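Local structure of transcriptional regulator, TetR family (Vibrio parahaemolyticus, 3HE0) at residues 128-142 with 150-162. The protein probably binds regulatory DNA as a transcription factor of the TetR family, through a predicted helix-turn-helix motif. Numbering follows the deposited sequence.
Sequences RKMFAQVDRLFNQGK and LDNEVLSGLSFEA. With SO4 (sulfate ion), chain F.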
ATOM      1  N   ARG A 128      -7.213 -15.461  -1.927  1.00 43.60           N
ATOM      2  CA  ARG A 128      -8.249 -15.007  -2.859  1.00 43.19           C
ATOM      3  C   ARG A 128      -9.584 -15.670  -2.527  1.00 42.17           C
ATOM      4  O   ARG A 128     -10.592 -14.988  -2.350  1.00 42.78           O
ATOM      5  CB  ARG A 128      -7.854 -15.278  -4.307  1.00 43.43           C
ATOM      6  CG  ARG A 128      -8.287 -14.189  -5.269  1.00 45.24           C
ATOM      7  CD  ARG A 128      -9.664 -14.465  -5.845  1.00 47.35           C
ATOM      8  NE  ARG A 128     -10.173 -13.377  -6.688  1.00 47.84           N
ATOM      9  CZ  ARG A 128      -9.869 -13.184  -7.976  1.00 49.25           C
ATOM     10  NH1 ARG A 128     -10.426 -12.176  -8.633  1.00 49.39           N
ATOM     11  NH2 ARG A 128      -9.019 -13.980  -8.615  1.00 49.68           N
ATOM     12  N   LYS A 129      -9.572 -16.989  -2.391  1.00 40.32           N
ATOM     13  CA  LYS A 129     -10.764 -17.734  -1.972  1.00 39.25           C
ATOM     14  C   LYS A 129     -11.554 -17.107  -0.800  1.00 37.46           C
ATOM     15  O   LYS A 129     -12.777 -17.246  -0.726  1.00 37.23           O
ATOM     16  CB  LYS A 129     -10.376 -19.175  -1.618  1.00 39.70           C
ATOM     17  CG  LYS A 129      -9.906 -19.971  -2.823  1.00 40.97           C
ATOM     18  CD  LYS A 129      -9.560 -21.415  -2.485  1.00 42.19           C
ATOM     19  CE  LYS A 129      -9.078 -22.146  -3.738  1.00 42.82           C
ATOM     20  NZ  LYS A 129      -9.208 -23.623  -3.631  1.00 42.73           N
HETATM   21  N   MSE A 130     -10.868 -16.399   0.093  1.00 35.62           N
HETATM   22  CA  MSE A 130     -11.514 -15.784   1.260  1.00 34.07           C
HETATM   23  C   MSE A 130     -12.416 -14.574   0.956  1.00 32.12           C
HETATM   24  O   MSE A 130     -13.201 -14.180   1.799  1.00 31.47           O
HETATM   25  CB  MSE A 130     -10.450 -15.362   2.269  1.00 34.38           C
HETATM   26  CG  MSE A 130      -9.528 -16.473   2.711  1.00 36.42           C
HETATM   27 SE   MSE A 130      -7.993 -15.859   3.760  1.00 41.73          SE
HETATM   28  CE  MSE A 130      -7.003 -17.552   3.904  1.00 35.44           C
ATOM     29  N   PHE A 131     -12.309 -13.980  -0.227  1.00 30.50           N
ATOM     30  CA  PHE A 131     -13.086 -12.771  -0.568  1.00 29.16           C
ATOM     31  C   PHE A 131     -14.268 -13.087  -1.489  1.00 28.41           C
ATOM     32  O   PHE A 131     -14.507 -12.396  -2.476  1.00 27.68           O
ATOM     33  CB  PHE A 131     -12.155 -11.712  -1.189  1.00 29.23           C
ATOM     34  CG  PHE A 131     -11.164 -11.166  -0.214  1.00 28.38           C
ATOM     35  CD1 PHE A 131     -11.495 -10.106   0.608  1.00 28.24           C
ATOM     36  CD2 PHE A 131      -9.924 -11.758  -0.060  1.00 29.93           C
ATOM     37  CE1 PHE A 131     -10.593  -9.622   1.565  1.00 28.67           C
ATOM     38  CE2 PHE A 131      -9.009 -11.279   0.902  1.00 29.74           C
ATOM     39  CZ  PHE A 131      -9.355 -10.201   1.703  1.00 30.19           C
ATOM     40  N   ALA A 132     -15.013 -14.144  -1.150  1.00 27.54           N
ATOM     41  CA  ALA A 132     -16.064 -14.654  -2.028  1.00 26.98           C
ATOM     42  C   ALA A 132     -17.170 -13.633  -2.296  1.00 26.57           C
ATOM     43  O   ALA A 132     -17.677 -13.549  -3.420  1.00 25.68           O
ATOM     44  CB  ALA A 132     -16.656 -15.992  -1.468  1.00 26.70           C
ATOM     45  N   GLN A 133     -17.538 -12.844  -1.282  1.00 26.73           N
ATOM     46  CA  GLN A 133     -18.543 -11.801  -1.490  1.00 27.29           C
ATOM     47  C   GLN A 133     -18.019 -10.627  -2.334  1.00 26.47           C
ATOM     48  O   GLN A 133     -18.803  -9.977  -3.010  1.00 26.65           O
ATOM     49  CB  GLN A 133     -19.153 -11.321  -0.167  1.00 28.21           C
ATOM     50  CG  GLN A 133     -20.131 -12.326   0.466  1.00 30.52           C
ATOM     51  CD  GLN A 133     -20.909 -11.706   1.613  1.00 33.69           C
ATOM     52  OE1 GLN A 133     -20.322 -11.204   2.575  1.00 36.38           O
ATOM     53  NE2 GLN A 133     -22.233 -11.725   1.514  1.00 34.74           N
ATOM     54  N   VAL A 134     -16.711 -10.379  -2.365  1.00 26.14           N
ATOM     55  CA  VAL A 134     -16.194  -9.286  -3.239  1.00 25.69           C
ATOM     56  C   VAL A 134     -16.336  -9.740  -4.695  1.00 26.44           C
ATOM     57  O   VAL A 134     -16.776  -8.992  -5.580  1.00 25.38           O
ATOM     58  CB  VAL A 134     -14.720  -8.925  -2.934  1.00 25.20           C
ATOM     59  CG1 VAL A 134     -14.199  -7.847  -3.898  1.00 22.26           C
ATOM     60  CG2 VAL A 134     -14.592  -8.463  -1.498  1.00 25.11           C
ATOM     61  N   ASP A 135     -15.991 -10.998  -4.939  1.00 27.29           N
ATOM     62  CA  ASP A 135     -16.134 -11.541  -6.283  1.00 27.98           C
ATOM     63  C   ASP A 135     -17.566 -11.574  -6.729  1.00 27.74           C
ATOM     64  O   ASP A 135     -17.854 -11.316  -7.901  1.00 28.21           O
ATOM     65  CB  ASP A 135     -15.538 -12.929  -6.371  1.00 28.06           C
ATOM     66  CG  ASP A 135     -14.043 -12.890  -6.451  1.00 30.30           C
ATOM     67  OD1 ASP A 135     -13.462 -12.116  -7.275  1.00 30.79           O
ATOM     68  OD2 ASP A 135     -13.449 -13.642  -5.670  1.00 34.30           O
ATOM     69  N   ARG A 136     -18.467 -11.884  -5.807  1.00 27.90           N
ATOM     70  CA  ARG A 136     -19.877 -11.999  -6.172  1.00 28.03           C
ATOM     71  C   ARG A 136     -20.436 -10.635  -6.560  1.00 26.94           C
ATOM     72  O   ARG A 136     -21.149 -10.521  -7.574  1.00 26.44           O
ATOM     73  CB  ARG A 136     -20.703 -12.628  -5.057  1.00 28.74           C
ATOM     74  CG  ARG A 136     -21.966 -13.290  -5.571  1.00 32.16           C
ATOM     75  CD  ARG A 136     -22.787 -13.811  -4.407  1.00 38.45           C
ATOM     76  NE  ARG A 136     -23.738 -14.871  -4.768  1.00 43.92           N
ATOM     77  CZ  ARG A 136     -23.420 -16.146  -5.041  1.00 48.01           C
ATOM     78  NH1 ARG A 136     -24.386 -17.026  -5.338  1.00 48.93           N
ATOM     79  NH2 ARG A 136     -22.144 -16.552  -5.031  1.00 49.44           N
ATOM     80  N   LEU A 137     -20.065  -9.601  -5.796  1.00 25.70           N
ATOM     81  CA  LEU A 137     -20.360  -8.216  -6.169  1.00 24.54           C
ATOM     82  C   LEU A 137     -19.903  -7.909  -7.610  1.00 23.88           C
ATOM     83  O   LEU A 137     -20.690  -7.473  -8.455  1.00 22.75           O
ATOM     84  CB  LEU A 137     -19.698  -7.234  -5.190  1.00 24.17           C
ATOM     85  CG  LEU A 137     -19.759  -5.756  -5.594  1.00 25.02           C
ATOM     86  CD1 LEU A 137     -21.169  -5.166  -5.490  1.00 27.23           C
ATOM     87  CD2 LEU A 137     -18.836  -4.925  -4.774  1.00 28.37           C
ATOM     88  N   PHE A 138     -18.627  -8.113  -7.884  1.00 24.05           N
ATOM     89  CA  PHE A 138     -18.079  -7.714  -9.195  1.00 23.96           C
ATOM     90  C   PHE A 138     -18.686  -8.600 -10.320  1.00 24.38           C
ATOM     91  O   PHE A 138     -19.053  -8.095 -11.396  1.00 24.58           O
ATOM     92  CB  PHE A 138     -16.553  -7.803  -9.197  1.00 23.54           C
ATOM     93  CG  PHE A 138     -15.852  -6.737  -8.378  1.00 25.01           C
ATOM     94  CD1 PHE A 138     -16.236  -5.392  -8.433  1.00 25.25           C
ATOM     95  CD2 PHE A 138     -14.781  -7.070  -7.560  1.00 26.23           C
ATOM     96  CE1 PHE A 138     -15.584  -4.429  -7.667  1.00 26.99           C
ATOM     97  CE2 PHE A 138     -14.104  -6.085  -6.806  1.00 27.04           C
ATOM     98  CZ  PHE A 138     -14.508  -4.782  -6.863  1.00 26.74           C
ATOM     99  N   ASN A 139     -18.835  -9.901 -10.063  1.00 24.27           N
ATOM    100  CA  ASN A 139     -19.446 -10.795 -11.058  1.00 24.83           C
ATOM    101  C   ASN A 139     -20.866 -10.401 -11.342  1.00 25.14           C
ATOM    102  O   ASN A 139     -21.267 -10.317 -12.504  1.00 26.07           O
ATOM    103  CB  ASN A 139     -19.399 -12.264 -10.638  1.00 24.71           C
ATOM    104  CG  ASN A 139     -17.992 -12.816 -10.624  1.00 24.97           C
ATOM    105  OD1 ASN A 139     -17.103 -12.325 -11.333  1.00 25.08           O
ATOM    106  ND2 ASN A 139     -17.782 -13.840  -9.827  1.00 26.62           N
ATOM    107  N   GLN A 140     -21.617 -10.113 -10.292  1.00 25.13           N
ATOM    108  CA  GLN A 140     -23.004  -9.760 -10.460  1.00 26.07           C
ATOM    109  C   GLN A 140     -23.146  -8.443 -11.202  1.00 25.87           C
ATOM    110  O   GLN A 140     -23.945  -8.318 -12.147  1.00 26.22           O
ATOM    111  CB  GLN A 140     -23.686  -9.688  -9.106  1.00 26.56           C
ATOM    112  CG  GLN A 140     -25.154  -9.517  -9.229  1.00 29.25           C
ATOM    113  CD  GLN A 140     -25.872  -9.643  -7.911  1.00 32.48           C
ATOM    114  OE1 GLN A 140     -25.327 -10.176  -6.933  1.00 35.01           O
ATOM    115  NE2 GLN A 140     -27.107  -9.140  -7.868  1.00 32.44           N
ATOM    116  N   GLY A 141     -22.336  -7.477 -10.801  1.00 25.95           N
ATOM    117  CA  GLY A 141     -22.286  -6.208 -11.483  1.00 25.99           C
ATOM    118  C   GLY A 141     -21.987  -6.325 -12.953  1.00 26.55           C
ATOM    119  O   GLY A 141     -22.595  -5.619 -13.749  1.00 27.36           O
ATOM    120  N   LYS A 142     -21.033  -7.182 -13.314  1.00 26.81           N
ATOM    121  CA  LYS A 142     -20.673  -7.367 -14.724  1.00 27.11           C
ATOM    122  C   LYS A 142     -21.811  -8.074 -15.436  1.00 27.84           C
ATOM    123  O   LYS A 142     -22.173  -7.683 -16.534  1.00 28.39           O
ATOM    124  CB  LYS A 142     -19.349  -8.137 -14.899  1.00 26.38           C
ATOM    125  CG  LYS A 142     -18.090  -7.301 -14.617  1.00 25.32           C
ATOM    126  CD  LYS A 142     -16.803  -8.085 -14.869  1.00 24.47           C
ATOM    127  CE  LYS A 142     -16.436  -9.027 -13.744  1.00 23.42           C
ATOM    128  NZ  LYS A 142     -15.134  -9.728 -13.994  1.00 21.44           N
ATOM    129  N   LEU A 150     -13.901  -6.008 -16.675  1.00 24.20           N
ATOM    130  CA  LEU A 150     -12.482  -6.176 -16.421  1.00 24.26           C
ATOM    131  C   LEU A 150     -12.377  -7.295 -15.425  1.00 23.91           C
ATOM    132  O   LEU A 150     -13.344  -7.567 -14.708  1.00 24.29           O
ATOM    133  CB  LEU A 150     -11.882  -4.857 -15.882  1.00 24.33           C
ATOM    134  CG  LEU A 150     -11.971  -3.642 -16.828  1.00 25.03           C
ATOM    135  CD1 LEU A 150     -11.426  -2.362 -16.169  1.00 22.02           C
ATOM    136  CD2 LEU A 150     -11.244  -3.881 -18.177  1.00 24.25           C
ATOM    137  N   ASP A 151     -11.234  -7.953 -15.365  1.00 23.98           N
ATOM    138  CA  ASP A 151     -11.017  -8.964 -14.325  1.00 25.15           C
ATOM    139  C   ASP A 151     -11.304  -8.362 -12.959  1.00 24.61           C
ATOM    140  O   ASP A 151     -11.014  -7.163 -12.728  1.00 23.52           O
ATOM    141  CB  ASP A 151      -9.560  -9.456 -14.342  1.00 26.44           C
ATOM    142  CG  ASP A 151      -9.300 -10.605 -13.333  1.00 30.87           C
ATOM    143  OD1 ASP A 151      -9.424 -11.785 -13.738  1.00 36.60           O
ATOM    144  OD2 ASP A 151      -9.004 -10.335 -12.131  1.00 36.64           O
ATOM    145  N   ASN A 152     -11.822  -9.195 -12.051  1.00 23.95           N
ATOM    146  CA  ASN A 152     -12.122  -8.763 -10.689  1.00 24.16           C
ATOM    147  C   ASN A 152     -10.894  -8.209  -9.953  1.00 24.77           C
ATOM    148  O   ASN A 152     -11.028  -7.351  -9.096  1.00 24.97           O
ATOM    149  CB  ASN A 152     -12.755  -9.906  -9.866  1.00 23.93           C
ATOM    150  CG  ASN A 152     -14.149 -10.291 -10.353  1.00 23.47           C
ATOM    151  OD1 ASN A 152     -14.674  -9.715 -11.295  1.00 21.35           O
ATOM    152  ND2 ASN A 152     -14.754 -11.274  -9.696  1.00 25.73           N
ATOM    153  N   GLU A 153      -9.705  -8.681 -10.302  1.00 25.32           N
ATOM    154  CA  GLU A 153      -8.464  -8.142  -9.740  1.00 26.35           C
ATOM    155  C   GLU A 153      -8.228  -6.686 -10.144  1.00 24.65           C
ATOM    156  O   GLU A 153      -7.710  -5.889  -9.339  1.00 23.16           O
ATOM    157  CB  GLU A 153      -7.250  -8.987 -10.168  1.00 27.50           C
ATOM    158  CG  GLU A 153      -7.111 -10.310  -9.390  1.00 32.34           C
ATOM    159  CD  GLU A 153      -6.865 -10.098  -7.887  1.00 39.02           C
ATOM    160  OE1 GLU A 153      -6.182  -9.103  -7.524  1.00 40.92           O
ATOM    161  OE2 GLU A 153      -7.357 -10.924  -7.062  1.00 43.71           O
ATOM    162  N   VAL A 154      -8.619  -6.348 -11.379  1.00 23.04           N
ATOM    163  CA  VAL A 154      -8.474  -4.978 -11.885  1.00 20.91           C
ATOM    164  C   VAL A 154      -9.567  -4.103 -11.245  1.00 20.51           C
ATOM    165  O   VAL A 154      -9.301  -3.030 -10.721  1.00 19.78           O
ATOM    166  CB  VAL A 154      -8.536  -4.953 -13.407  1.00 20.97           C
ATOM    167  CG1 VAL A 154      -8.511  -3.498 -13.971  1.00 18.28           C
ATOM    168  CG2 VAL A 154      -7.397  -5.788 -13.989  1.00 19.97           C
ATOM    169  N   LEU A 155     -10.803  -4.588 -11.238  1.00 20.66           N
ATOM    170  CA  LEU A 155     -11.883  -3.855 -10.603  1.00 20.41           C
ATOM    171  C   LEU A 155     -11.530  -3.569  -9.126  1.00 20.67           C
ATOM    172  O   LEU A 155     -11.715  -2.459  -8.629  1.00 20.26           O
ATOM    173  CB  LEU A 155     -13.192  -4.639 -10.721  1.00 20.80           C
ATOM    174  CG  LEU A 155     -13.732  -4.829 -12.147  1.00 20.16           C
ATOM    175  CD1 LEU A 155     -14.995  -5.713 -12.111  1.00 20.12           C
ATOM    176  CD2 LEU A 155     -13.990  -3.475 -12.837  1.00 17.54           C
ATOM    177  N   SER A 156     -10.959  -4.560  -8.440  1.00 20.93           N
ATOM    178  CA  SER A 156     -10.585  -4.365  -7.040  1.00 21.71           C
ATOM    179  C   SER A 156      -9.485  -3.311  -6.916  1.00 21.43           C
ATOM    180  O   SER A 156      -9.586  -2.403  -6.085  1.00 20.48           O
ATOM    181  CB  SER A 156     -10.157  -5.672  -6.379  1.00 22.35           C
ATOM    182  OG  SER A 156      -9.940  -5.483  -4.961  1.00 24.52           O
ATOM    183  N   GLY A 157      -8.472  -3.411  -7.773  1.00 21.50           N
ATOM    184  CA  GLY A 157      -7.376  -2.443  -7.781  1.00 21.16           C
ATOM    185  C   GLY A 157      -7.843  -1.014  -8.027  1.00 21.70           C
ATOM    186  O   GLY A 157      -7.257  -0.096  -7.510  1.00 21.71           O
ATOM    187  N   LEU A 158      -8.913  -0.835  -8.803  1.00 21.69           N
ATOM    188  CA  LEU A 158      -9.397   0.491  -9.173  1.00 21.58           C
ATOM    189  C   LEU A 158     -10.295   1.145  -8.129  1.00 23.20           C
ATOM    190  O   LEU A 158     -10.501   2.363  -8.172  1.00 23.35           O
ATOM    191  CB  LEU A 158     -10.182   0.397 -10.472  1.00 21.30           C
ATOM    192  CG  LEU A 158      -9.377   0.149 -11.738  1.00 19.88           C
ATOM    193  CD1 LEU A 158     -10.358  -0.461 -12.759  1.00 18.40           C
ATOM    194  CD2 LEU A 158      -8.615   1.411 -12.228  1.00 13.48           C
ATOM    195  N   SER A 159     -10.796   0.349  -7.181  1.00 24.07           N
ATOM    196  CA  SER A 159     -11.836   0.788  -6.281  1.00 25.12           C
ATOM    197  C   SER A 159     -11.422   0.526  -4.809  1.00 26.21           C
ATOM    198  O   SER A 159     -10.762   1.372  -4.181  1.00 27.21           O
ATOM    199  CB  SER A 159     -13.163   0.122  -6.663  1.00 24.65           C
ATOM    200  OG  SER A 159     -13.101  -1.288  -6.576  1.00 25.16           O
ATOM    201  N   PHE A 160     -11.727  -0.656  -4.291  1.00 26.28           N
ATOM    202  CA  PHE A 160     -11.359  -1.002  -2.927  1.00 26.83           C
ATOM    203  C   PHE A 160      -9.889  -0.792  -2.598  1.00 28.67           C
ATOM    204  O   PHE A 160      -9.576  -0.090  -1.638  1.00 28.82           O
ATOM    205  CB  PHE A 160     -11.746  -2.452  -2.620  1.00 26.07           C
ATOM    206  CG  PHE A 160     -13.226  -2.710  -2.687  1.00 24.05           C
ATOM    207  CD1 PHE A 160     -14.138  -1.823  -2.110  1.00 22.45           C
ATOM    208  CD2 PHE A 160     -13.722  -3.826  -3.325  1.00 24.37           C
ATOM    209  CE1 PHE A 160     -15.519  -2.070  -2.146  1.00 20.58           C
ATOM    210  CE2 PHE A 160     -15.123  -4.072  -3.362  1.00 24.23           C
ATOM    211  CZ  PHE A 160     -16.005  -3.185  -2.779  1.00 20.81           C
ATOM    212  N   GLU A 161      -8.996  -1.420  -3.369  1.00 30.48           N
ATOM    213  CA  GLU A 161      -7.561  -1.499  -3.005  1.00 32.09           C
ATOM    214  C   GLU A 161      -6.948  -0.125  -3.033  1.00 31.99           C
ATOM    215  O   GLU A 161      -5.985   0.166  -2.289  1.00 32.45           O
ATOM    216  CB  GLU A 161      -6.743  -2.465  -3.900  1.00 32.09           C
ATOM    217  CG  GLU A 161      -6.891  -3.963  -3.480  1.00 34.56           C
ATOM    218  CD  GLU A 161      -6.643  -4.954  -4.621  1.00 35.48           C
ATOM    219  OE1 GLU A 161      -5.558  -4.950  -5.204  1.00 37.75           O
ATOM    220  OE2 GLU A 161      -7.532  -5.755  -4.949  1.00 37.84           O
ATOM    221  N   ALA A 162      -7.522   0.733  -3.846  1.00 32.05           N
ATOM    222  CA  ALA A 162      -6.969   2.068  -3.967  1.00 32.27           C
ATOM    223  C   ALA A 162      -7.334   2.859  -2.722  1.00 31.40           C
ATOM    224  O   ALA A 162      -6.481   3.549  -2.165  1.00 31.76           O
ATOM    225  CB  ALA A 162      -7.430   2.761  -5.267  1.00 31.97           C
TER
HETATM  226  S   SO4 F 196     -10.621  -9.868  -5.639  1.00116.68           S
HETATM  227  O1  SO4 F 196     -10.282  -8.940  -4.550  1.00116.45           O
HETATM  228  O2  SO4 F 196     -10.110  -9.401  -6.924  1.00116.68           O
HETATM  229  O3  SO4 F 196     -10.020 -11.161  -5.323  1.00117.25           O
HETATM  230  O4  SO4 F 196     -12.072 -10.010  -5.773  1.00116.65           O
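The carboxamide of N152 fits as a knob among D135, F138, N139 and K142, and both of its ends are bonded. ND2 gives one nearly straight bond to D135 OD1 (2.9 Å, N-H...O 165°), with carboxylate and amide almost coplanar, and another to N139 OD1 at 3.0 Å, arriving from above that carbonyl plane. On the far side of the amide, N152 OD1 accepts from K142 NZ at 2.7 Å. The lysine chain bends at chi3 (-79°), which brings the same ammonium to the backbone O of L150 (2.9 Å). With three bonds to its two polar atoms, the amide's rotation is fixed. F138 returns the knob, its ring lodged among N152, L155, S156 and F160; L155 CB makes a CH-pi contact over the ring face, 3.9 Å from the centroid, while F160 meets the ring obliquely. The pairing joins helix 132-143 to helix 152-158 in the all-helical C-terminal domain of this TetR-family protein, the local axes of 132-142 and 152-158 crossing close to perpendicular (102°). At the D135 end, R128 reaches over from the preceding helix. Its NH1 forms a salt bridge with D135 OD1, through a weak hydrogen bond of 3.3 Å, and E153 OE2 lies over the guanidinium face, a long ion pair through charge alone. A sulfate, probably from the crystallisation liquor, sits beside this network and takes a weak bond from R128 NE on O3 (2.6 Å). Further out, D151 N-caps helix 152-158 by accepting from E153 N, E153 OE1 pairs with K169 of the second subunit, and I193 of helix 179-193 packs on F138 and L155.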